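Local structure of 16 kDa beta-galactoside-binding lectin (Gallus gallus, 1QMJ) at residues P46-C59 and E69-G81. The protein binds beta-galactosides such as lactose as a homodimeric galectin and may take part in regulating differentiation. Sequence-based numbering, arbitrary orientation.
Sequences PRFDCHGDVNTVVC and EEDRKADFPFQQG
Cys-59 and Asp-71 exchange both backbone hydrogen bonds where strands 56-59 and 71-73 run antiparallel, with Val-58 and Arg-72 as the next, non-hydrogen-bonded pair. Between Val-57 and Lys-73 the direct bond is Lys-73 N to Val-57 O (3.0 Å); a water accepts from Val-57 N and donates to the carbonyls of Lys-73 and Asp-75. The Arg-72 guanidinium forms an end-on salt bridge with Asp-53, NH1 and NH2 both 2.7 Å from the one oxygen OD1, although the carboxylate is turned 53° against it. Arg-72 NE turns back to Glu-70 OE1; all three nitrogens are thus engaged, which holds the guanidinium in place, while Arg-47 NH1 bridges to Asp-53 OD2 (2.7 Å) and steadies the carboxylate. Phe-76, its CG anti to the backbone N (chi1 -165°), lays one ring face over the Asn-55 backbone and CB. Its edge strikes the face of Phe-48 in a T-shaped stack, centroids 5.0 Å apart, while Gln-80 CG covers the opposite face of Phe-48. Val-57 CG2 reaches the edge of Phe-78. Such an arginine-acidic network on the concave sheet of the galectin jelly roll is characteristic of the beta-galactoside site, to which residues 69-73 are predicted to belong.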
loop_
_atom_site.group_PDB
_atom_site.type_symbol
_atom_site.label_atom_id
_atom_site.label_comp_id
_atom_site.label_asym_id
_atom_site.label_seq_id
_atom_site.Cartn_x
_atom_site.Cartn_y
_atom_site.Cartn_z
ATOM N N PRO A 46 10.835 -14.424 -8.175
ATOM C CA PRO A 46 10.792 -15.887 -8.136
ATOM C C PRO A 46 10.033 -16.405 -9.377
ATOM O O PRO A 46 8.875 -15.938 -9.645
ATOM C CB PRO A 46 10.049 -16.191 -6.853
ATOM C CG PRO A 46 9.676 -14.860 -6.200
ATOM C CD PRO A 46 10.173 -13.738 -7.061
ATOM N N ARG A 47 10.665 -17.335 -10.098
ATOM C CA ARG A 47 10.088 -17.932 -11.336
ATOM C C ARG A 47 9.884 -19.439 -11.215
ATOM O O ARG A 47 10.840 -20.201 -11.034
ATOM C CB ARG A 47 11.020 -17.731 -12.519
ATOM C CG ARG A 47 11.424 -16.290 -12.725
ATOM C CD ARG A 47 12.206 -16.092 -14.008
ATOM N NE ARG A 47 12.705 -14.734 -14.151
ATOM C CZ ARG A 47 13.166 -14.236 -15.291
ATOM N NH1 ARG A 47 13.198 -14.984 -16.401
ATOM N NH2 ARG A 47 13.623 -12.987 -15.421
ATOM N N PHE A 48 8.639 -19.841 -11.325
ATOM C CA PHE A 48 8.276 -21.260 -11.255
ATOM C C PHE A 48 8.579 -21.896 -12.611
ATOM O O PHE A 48 9.290 -22.904 -12.699
ATOM C CB PHE A 48 6.801 -21.386 -10.903
ATOM C CG PHE A 48 6.540 -20.960 -9.461
ATOM C CD1 PHE A 48 6.794 -21.853 -8.415
ATOM C CD2 PHE A 48 6.057 -19.676 -9.188
ATOM C CE1 PHE A 48 6.567 -21.461 -7.092
ATOM C CE2 PHE A 48 5.829 -19.284 -7.865
ATOM C CZ PHE A 48 6.085 -20.176 -6.816
ATOM N N ASP A 49 8.027 -21.271 -13.614
ATOM C CA ASP A 49 8.198 -21.665 -15.014
ATOM C C ASP A 49 7.888 -20.454 -15.868
ATOM O O ASP A 49 6.770 -20.301 -16.376
ATOM C CB ASP A 49 7.263 -22.816 -15.371
ATOM C CG ASP A 49 7.716 -23.569 -16.626
ATOM O OD1 ASP A 49 8.437 -22.968 -17.513
ATOM O OD2 ASP A 49 7.381 -24.802 -16.796
ATOM N N CYS A 50 8.902 -19.632 -15.983
ATOM C CA CYS A 50 8.826 -18.384 -16.726
ATOM C C CYS A 50 10.142 -18.111 -17.458
ATOM O O CYS A 50 11.223 -18.145 -16.859
ATOM C CB CYS A 50 8.556 -17.245 -15.735
ATOM S SG CYS A 50 7.822 -15.731 -16.520
ATOM N N HIS A 51 9.993 -17.851 -18.738
ATOM C CA HIS A 51 11.113 -17.530 -19.639
ATOM C C HIS A 51 12.221 -18.594 -19.598
ATOM O O HIS A 51 13.416 -18.272 -19.549
ATOM C CB HIS A 51 11.730 -16.193 -19.240
ATOM C CG HIS A 51 10.735 -15.038 -19.327
ATOM N ND1 HIS A 51 9.799 -14.953 -20.352
ATOM C CD2 HIS A 51 10.536 -13.950 -18.538
ATOM C CE1 HIS A 51 9.085 -13.859 -20.165
ATOM N NE2 HIS A 51 9.512 -13.250 -19.088
ATOM N N GLY A 52 11.799 -19.841 -19.620
ATOM C CA GLY A 52 12.720 -20.995 -19.624
ATOM C C GLY A 52 13.266 -21.315 -18.225
ATOM O O GLY A 52 13.908 -22.352 -18.009
ATOM N N ASP A 53 13.010 -20.430 -17.289
ATOM C CA ASP A 53 13.472 -20.620 -15.905
ATOM C C ASP A 53 12.433 -21.399 -15.112
ATOM O O ASP A 53 11.246 -21.046 -15.092
ATOM C CB ASP A 53 13.697 -19.276 -15.222
ATOM C CG ASP A 53 14.804 -18.457 -15.878
ATOM O OD1 ASP A 53 15.995 -18.944 -15.977
ATOM O OD2 ASP A 53 14.544 -17.281 -16.334
ATOM N N VAL A 54 12.918 -22.444 -14.481
ATOM C CA VAL A 54 12.091 -23.317 -13.653
ATOM C C VAL A 54 12.580 -23.252 -12.207
ATOM O O VAL A 54 13.745 -23.552 -11.915
ATOM C CB VAL A 54 12.178 -24.762 -14.157
ATOM C CG1 VAL A 54 11.390 -25.747 -13.289
ATOM C CG2 VAL A 54 11.632 -24.935 -15.578
ATOM N N ASN A 55 11.657 -22.848 -11.356
ATOM C CA ASN A 55 11.888 -22.712 -9.908
ATOM C C ASN A 55 13.244 -22.053 -9.624
ATOM O O ASN A 55 14.155 -22.677 -9.058
ATOM C CB ASN A 55 11.866 -24.091 -9.255
ATOM C CG ASN A 55 10.527 -24.803 -9.441
ATOM O OD1 ASN A 55 9.506 -24.144 -9.627
ATOM N ND2 ASN A 55 10.468 -26.120 -9.401
ATOM N N THR A 56 13.335 -20.799 -10.029
ATOM C CA THR A 56 14.549 -19.991 -9.842
ATOM C C THR A 56 14.199 -18.555 -9.484
ATOM O O THR A 56 13.313 -17.939 -10.093
ATOM C CB THR A 56 15.378 -19.944 -11.130
ATOM O OG1 THR A 56 15.689 -21.256 -11.564
ATOM C CG2 THR A 56 16.702 -19.192 -10.956
ATOM N N VAL A 57 14.906 -18.053 -8.499
ATOM C CA VAL A 57 14.736 -16.675 -8.053
ATOM C C VAL A 57 15.764 -15.817 -8.768
ATOM O O VAL A 57 16.972 -16.076 -8.698
ATOM C CB VAL A 57 14.950 -16.547 -6.539
ATOM C CG1 VAL A 57 15.012 -15.088 -6.072
ATOM C CG2 VAL A 57 13.840 -17.196 -5.711
ATOM N N VAL A 58 15.267 -14.822 -9.449
ATOM C CA VAL A 58 16.117 -13.891 -10.179
ATOM C C VAL A 58 16.046 -12.529 -9.508
ATOM O O VAL A 58 14.957 -12.026 -9.206
ATOM C CB VAL A 58 15.653 -13.763 -11.638
ATOM C CG1 VAL A 58 16.496 -12.774 -12.449
ATOM C CG2 VAL A 58 15.714 -15.084 -12.411
ATOM N N CYS A 59 17.214 -11.981 -9.284
ATOM C CA CYS A 59 17.372 -10.662 -8.666
ATOM C C CYS A 59 18.090 -9.764 -9.655
ATOM O O CYS A 59 19.004 -10.200 -10.362
ATOM C CB CYS A 59 18.191 -10.769 -7.379
ATOM S SG CYS A 59 17.293 -11.651 -6.010
ATOM N N GLU A 69 22.821 -6.648 -14.494
ATOM C CA GLU A 69 23.239 -8.044 -14.679
ATOM C C GLU A 69 22.462 -8.920 -13.699
ATOM O O GLU A 69 22.494 -8.703 -12.480
ATOM C CB GLU A 69 24.742 -8.191 -14.422
ATOM C CG GLU A 69 25.184 -9.652 -14.256
ATOM C CD GLU A 69 25.173 -10.445 -15.570
ATOM O OE1 GLU A 69 25.272 -9.829 -16.699
ATOM O OE2 GLU A 69 25.066 -11.731 -15.548
ATOM N N GLU A 70 21.776 -9.886 -14.255
ATOM C CA GLU A 70 20.966 -10.815 -13.473
ATOM C C GLU A 70 21.822 -11.558 -12.463
ATOM O O GLU A 70 23.011 -11.815 -12.698
ATOM C CB GLU A 70 20.312 -11.849 -14.378
ATOM C CG GLU A 70 19.097 -11.311 -15.122
ATOM C CD GLU A 70 18.273 -12.417 -15.774
ATOM O OE1 GLU A 70 18.700 -13.635 -15.748
ATOM O OE2 GLU A 70 17.156 -12.133 -16.347
ATOM N N ASP A 71 21.165 -11.864 -11.378
ATOM C CA ASP A 71 21.739 -12.605 -10.265
ATOM C C ASP A 71 20.765 -13.713 -9.906
ATOM O O ASP A 71 19.728 -13.470 -9.277
ATOM C CB ASP A 71 21.952 -11.678 -9.065
ATOM C CG ASP A 71 22.599 -12.387 -7.870
ATOM O OD1 ASP A 71 23.144 -13.546 -8.025
ATOM O OD2 ASP A 71 22.598 -11.826 -6.709
ATOM N N ARG A 72 21.120 -14.900 -10.326
ATOM C CA ARG A 72 20.306 -16.091 -10.090
ATOM C C ARG A 72 20.709 -16.740 -8.778
ATOM O O ARG A 72 21.896 -16.970 -8.523
ATOM C CB ARG A 72 20.505 -17.076 -11.228
ATOM C CG ARG A 72 19.669 -16.713 -12.440
ATOM C CD ARG A 72 20.412 -16.853 -13.760
ATOM N NE ARG A 72 19.556 -16.510 -14.887
ATOM C CZ ARG A 72 18.547 -17.276 -15.298
ATOM N NH1 ARG A 72 18.278 -18.440 -14.689
ATOM N NH2 ARG A 72 17.737 -16.959 -16.312
ATOM N N LYS A 73 19.695 -17.016 -7.984
ATOM C CA LYS A 73 19.867 -17.637 -6.665
ATOM C C LYS A 73 19.635 -19.148 -6.764
ATOM O O LYS A 73 18.898 -19.627 -7.637
ATOM C CB LYS A 73 18.878 -17.029 -5.679
ATOM C CG LYS A 73 19.143 -15.542 -5.426
ATOM C CD LYS A 73 20.532 -15.272 -4.840
ATOM C CE LYS A 73 20.797 -13.785 -4.591
ATOM N NZ LYS A 73 22.053 -13.540 -3.867
ATOM N N ALA A 74 20.281 -19.848 -5.852
ATOM C CA ALA A 74 20.230 -21.317 -5.778
ATOM C C ALA A 74 18.968 -21.821 -5.053
ATOM O O ALA A 74 18.344 -22.807 -5.464
ATOM C CB ALA A 74 21.450 -21.844 -5.020
ATOM N N ASP A 75 18.608 -21.140 -3.983
ATOM C CA ASP A 75 17.436 -21.520 -3.164
ATOM C C ASP A 75 16.132 -20.963 -3.743
ATOM O O ASP A 75 16.085 -19.836 -4.252
ATOM C CB ASP A 75 17.589 -20.982 -1.745
ATOM C CG ASP A 75 18.793 -21.575 -1.019
ATOM O OD1 ASP A 75 18.743 -22.784 -0.573
ATOM O OD2 ASP A 75 19.857 -20.867 -0.856
ATOM N N PHE A 76 15.108 -21.795 -3.637
ATOM C CA PHE A 76 13.749 -21.476 -4.108
ATOM C C PHE A 76 12.727 -22.002 -3.088
ATOM O O PHE A 76 12.043 -23.008 -3.337
ATOM C CB PHE A 76 13.501 -22.125 -5.470
ATOM C CG PHE A 76 12.268 -21.558 -6.177
ATOM C CD1 PHE A 76 12.309 -20.277 -6.742
ATOM C CD2 PHE A 76 11.101 -22.322 -6.257
ATOM C CE1 PHE A 76 11.178 -19.761 -7.388
ATOM C CE2 PHE A 76 9.970 -21.807 -6.903
ATOM C CZ PHE A 76 10.009 -20.527 -7.468
ATOM N N PRO A 77 12.633 -21.355 -1.910
ATOM C CA PRO A 77 11.688 -21.732 -0.850
ATOM C C PRO A 77 10.225 -21.462 -1.191
ATOM O O PRO A 77 9.407 -21.233 -0.249
ATOM C CB PRO A 77 12.022 -20.818 0.297
ATOM C CG PRO A 77 13.130 -19.882 -0.162
ATOM C CD PRO A 77 13.484 -20.205 -1.581
ATOM N N PHE A 78 9.845 -21.471 -2.454
ATOM C CA PHE A 78 8.430 -21.162 -2.806
ATOM C C PHE A 78 7.730 -22.304 -3.554
ATOM O O PHE A 78 8.360 -23.079 -4.279
ATOM C CB PHE A 78 8.356 -19.923 -3.708
ATOM C CG PHE A 78 9.066 -18.691 -3.125
ATOM C CD1 PHE A 78 8.454 -17.933 -2.115
ATOM C CD2 PHE A 78 10.328 -18.319 -3.606
ATOM C CE1 PHE A 78 9.105 -16.806 -1.590
ATOM C CE2 PHE A 78 10.978 -17.194 -3.081
ATOM C CZ PHE A 78 10.367 -16.438 -2.073
ATOM N N GLN A 79 6.424 -22.343 -3.334
ATOM C CA GLN A 79 5.512 -23.321 -3.947
ATOM C C GLN A 79 4.190 -22.615 -4.263
ATOM O O GLN A 79 3.755 -21.719 -3.529
ATOM C CB GLN A 79 5.259 -24.488 -2.984
ATOM C CG GLN A 79 6.512 -25.327 -2.719
ATOM C CD GLN A 79 6.272 -26.476 -1.734
ATOM O OE1 GLN A 79 5.475 -26.337 -0.807
ATOM N NE2 GLN A 79 6.922 -27.616 -1.880
ATOM N N GLN A 80 3.580 -23.030 -5.354
ATOM C CA GLN A 80 2.302 -22.454 -5.808
ATOM C C GLN A 80 1.189 -22.759 -4.793
ATOM O O GLN A 80 1.091 -23.881 -4.274
ATOM C CB GLN A 80 1.901 -23.046 -7.161
ATOM C CG GLN A 80 2.880 -22.710 -8.287
ATOM C CD GLN A 80 2.686 -23.595 -9.520
ATOM O OE1 GLN A 80 2.776 -23.109 -10.648
ATOM N NE2 GLN A 80 2.420 -24.879 -9.373
ATOM N N GLY A 81 0.382 -21.731 -4.547
ATOM C CA GLY A 81 -0.766 -21.797 -3.614
ATOM C C GLY A 81 -0.305 -21.553 -2.177
ATOM O O GLY A 81 -1.062 -21.752 -1.214
HETATM O O HOH W 1 16.233 -19.801 -6.898
#